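PDB 3LKE: enoyl-CoA hydratase from Bacillus halodurans, which probably catalyses the hydration of enoyl-CoA thioesters to 3-hydroxyacyl-CoA, as crotonase itself does. Local coordinates for residues 105-110 and 195-200. Sequence-based numbering, arbitrary orientation.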
ATOM      1  N   VAL A 105      18.957   6.740  -8.701  1.00 24.55           N
ATOM      2  CA  VAL A 105      18.085   7.539  -9.542  1.00 22.14           C
ATOM      3  C   VAL A 105      18.195   7.074 -10.992  1.00 23.49           C
ATOM      4  O   VAL A 105      19.302   6.903 -11.499  1.00 24.78           O
ATOM      5  CB  VAL A 105      18.489   9.030  -9.480  1.00 27.30           C
ATOM      6  CG1 VAL A 105      17.556   9.883 -10.333  1.00 27.92           C
ATOM      7  CG2 VAL A 105      18.507   9.508  -8.037  1.00 28.76           C
ATOM      8  N   ALA A 106      17.054   6.883 -11.653  1.00 21.33           N
ATOM      9  CA  ALA A 106      17.040   6.563 -13.078  1.00 22.47           C
ATOM     10  C   ALA A 106      16.555   7.757 -13.881  1.00 22.29           C
ATOM     11  O   ALA A 106      15.552   8.382 -13.546  1.00 22.00           O
ATOM     12  CB  ALA A 106      16.161   5.334 -13.344  1.00 25.11           C
ATOM     13  N   LEU A 107      17.293   8.102 -14.933  1.00 23.98           N
ATOM     14  CA  LEU A 107      16.901   9.226 -15.774  1.00 21.78           C
ATOM     15  C   LEU A 107      16.364   8.667 -17.080  1.00 21.33           C
ATOM     16  O   LEU A 107      17.138   8.131 -17.880  1.00 24.84           O
ATOM     17  CB  LEU A 107      18.106  10.141 -16.038  1.00 21.63           C
ATOM     18  CG  LEU A 107      18.848  10.590 -14.779  1.00 21.80           C
ATOM     19  CD1 LEU A 107      20.045  11.483 -15.129  1.00 25.50           C
ATOM     20  CD2 LEU A 107      17.881  11.332 -13.871  1.00 25.69           C
ATOM     21  N   ILE A 108      15.051   8.770 -17.276  1.00 22.74           N
ATOM     22  CA  ILE A 108      14.408   8.203 -18.453  1.00 26.52           C
ATOM     23  C   ILE A 108      14.261   9.281 -19.513  1.00 21.53           C
ATOM     24  O   ILE A 108      13.343  10.093 -19.447  1.00 23.96           O
ATOM     25  CB  ILE A 108      13.004   7.648 -18.141  1.00 28.65           C
ATOM     26  CG1 ILE A 108      13.009   6.805 -16.855  1.00 27.79           C
ATOM     27  CG2 ILE A 108      12.477   6.852 -19.326  1.00 25.98           C
ATOM     28  CD1 ILE A 108      13.953   5.599 -16.910  1.00 27.42           C
ATOM     29  N   ASN A 109      15.162   9.269 -20.489  1.00 27.16           N
ATOM     30  CA  ASN A 109      15.225  10.350 -21.473  1.00 30.82           C
ATOM     31  C   ASN A 109      14.316  10.134 -22.678  1.00 31.06           C
ATOM     32  O   ASN A 109      13.672  11.061 -23.146  1.00 34.90           O
ATOM     33  CB  ASN A 109      16.662  10.586 -21.927  1.00 28.64           C
ATOM     34  CG  ASN A 109      17.270   9.365 -22.596  1.00 30.77           C
ATOM     35  OD1 ASN A 109      17.184   8.260 -22.078  1.00 28.45           O
ATOM     36  ND2 ASN A 109      17.892   9.564 -23.745  1.00 32.65           N
ATOM     37  N   GLY A 110      14.271   8.903 -23.173  1.00 30.18           N
ATOM     38  CA  GLY A 110      13.435   8.562 -24.311  1.00 29.80           C
ATOM     39  C   GLY A 110      12.598   7.344 -23.971  1.00 29.53           C
ATOM     40  O   GLY A 110      12.304   7.098 -22.797  1.00 29.46           O
ATOM     41  N   GLU A 195      20.239  20.328 -14.839  1.00 30.01           N
ATOM     42  CA  GLU A 195      20.238  21.231 -13.685  1.00 32.20           C
ATOM     43  C   GLU A 195      19.535  20.604 -12.481  1.00 32.61           C
ATOM     44  O   GLU A 195      20.027  20.698 -11.357  1.00 31.99           O
ATOM     45  CB  GLU A 195      19.565  22.557 -14.037  1.00 33.59           C
ATOM     46  CG  GLU A 195      19.410  23.524 -12.857  1.00 38.44           C
ATOM     47  CD  GLU A 195      20.742  24.114 -12.387  1.00 41.07           C
ATOM     48  OE1 GLU A 195      20.765  24.749 -11.306  1.00 46.48           O
ATOM     49  OE2 GLU A 195      21.758  23.950 -13.096  1.00 37.73           O
ATOM     50  N   ARG A 196      18.390  19.972 -12.729  1.00 32.20           N
ATOM     51  CA  ARG A 196      17.605  19.311 -11.676  1.00 28.12           C
ATOM     52  C   ARG A 196      18.429  18.243 -10.957  1.00 30.70           C
ATOM     53  O   ARG A 196      18.450  18.167  -9.723  1.00 31.34           O
ATOM     54  CB  ARG A 196      16.343  18.687 -12.280  1.00 29.10           C
ATOM     55  CG  ARG A 196      15.508  17.848 -11.303  1.00 28.82           C
ATOM     56  CD  ARG A 196      15.146  18.621 -10.051  1.00 30.02           C
ATOM     57  NE  ARG A 196      14.339  17.787  -9.155  1.00 33.45           N
ATOM     58  CZ  ARG A 196      14.575  17.639  -7.855  1.00 35.60           C
ATOM     59  NH1 ARG A 196      15.587  18.284  -7.280  1.00 33.26           N
ATOM     60  NH2 ARG A 196      13.791  16.843  -7.128  1.00 31.34           N
ATOM     61  N   VAL A 197      19.099  17.409 -11.744  1.00 27.71           N
ATOM     62  CA  VAL A 197      19.967  16.364 -11.214  1.00 30.81           C
ATOM     63  C   VAL A 197      21.119  16.931 -10.386  1.00 32.11           C
ATOM     64  O   VAL A 197      21.462  16.408  -9.328  1.00 30.51           O
ATOM     65  CB  VAL A 197      20.516  15.479 -12.343  1.00 28.86           C
ATOM     66  CG1 VAL A 197      21.510  14.481 -11.802  1.00 26.95           C
ATOM     67  CG2 VAL A 197      19.363  14.752 -13.047  1.00 31.78           C
ATOM     68  N   LYS A 198      21.721  18.004 -10.885  1.00 30.17           N
ATOM     69  CA  LYS A 198      22.752  18.713 -10.142  1.00 32.22           C
ATOM     70  C   LYS A 198      22.250  19.076  -8.744  1.00 30.78           C
ATOM     71  O   LYS A 198      22.896  18.785  -7.739  1.00 32.88           O
ATOM     72  CB  LYS A 198      23.143  19.976 -10.912  1.00 33.72           C
ATOM     73  CG  LYS A 198      23.975  20.990 -10.144  1.00 39.27           C
ATOM     74  CD  LYS A 198      24.169  22.241 -10.998  1.00 39.26           C
ATOM     75  CE  LYS A 198      24.880  23.352 -10.239  1.00 48.20           C
ATOM     76  NZ  LYS A 198      26.274  22.977  -9.888  1.00 48.76           N
ATOM     77  N   ASN A 199      21.086  19.704  -8.698  1.00 30.82           N
ATOM     78  CA  ASN A 199      20.505  20.159  -7.441  1.00 32.59           C
ATOM     79  C   ASN A 199      20.110  18.991  -6.544  1.00 33.57           C
ATOM     80  O   ASN A 199      20.309  19.030  -5.330  1.00 33.31           O
ATOM     81  CB  ASN A 199      19.303  21.061  -7.713  1.00 34.14           C
ATOM     82  CG  ASN A 199      19.695  22.349  -8.411  1.00 38.51           C
ATOM     83  OD1 ASN A 199      20.776  22.877  -8.186  1.00 36.78           O
ATOM     84  ND2 ASN A 199      18.808  22.863  -9.252  1.00 40.69           N
ATOM     85  N   TYR A 200      19.567  17.941  -7.148  1.00 30.53           N
ATOM     86  CA  TYR A 200      19.126  16.789  -6.374  1.00 31.38           C
ATOM     87  C   TYR A 200      20.323  16.105  -5.721  1.00 30.73           C
ATOM     88  O   TYR A 200      20.284  15.751  -4.545  1.00 32.48           O
ATOM     89  CB  TYR A 200      18.351  15.819  -7.272  1.00 29.01           C
ATOM     90  CG  TYR A 200      17.868  14.547  -6.594  1.00 27.95           C
ATOM     91  CD1 TYR A 200      16.610  14.484  -6.008  1.00 31.97           C
ATOM     92  CD2 TYR A 200      18.659  13.405  -6.579  1.00 28.98           C
ATOM     93  CE1 TYR A 200      16.159  13.306  -5.393  1.00 26.12           C
ATOM     94  CE2 TYR A 200      18.216  12.228  -5.970  1.00 30.49           C
ATOM     95  CZ  TYR A 200      16.974  12.191  -5.390  1.00 27.38           C
ATOM     96  OH  TYR A 200      16.559  11.010  -4.794  1.00 26.78           O
TER
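Val105 and Leu107, two residues apart on strand 103-108, meet Tyr200 and Val197, one helical turn apart on helix 190-205, where this helix packs on the parallel part of the crotonase-fold sheet. The contact is wholly apolar. Leu107 and Val197 reach toward each other tip to tip: CG2 of Val197 faces the leucine fork, 3.8 Å from Leu107 CD2 and 3.9 Å from Leu107 CD1, so that one methyl meets both branches. Branched aliphatic residues suit this interface, filling it without bringing in a polar group. The other pair slides past one another. With chi1 at 178°, CG of Tyr200 lies opposite the backbone N, which carries the ring off the helix toward the strand, past Val105, and lets it also pack on Arg125 and on Leu167 of a second subunit. A long, flat aromatic side chain suits this place because it can touch strand and neighbouring subunit at once. With an alanine here, Val105 CG2 and Leu167 of the second subunit would probably lose the ring they pack on, opening a gap between helix and sheet. Val105 CG2, the methyl anti to the carbonyl carbon, approaches the ring obliquely and lies 3.4 Å from Tyr200 CE2.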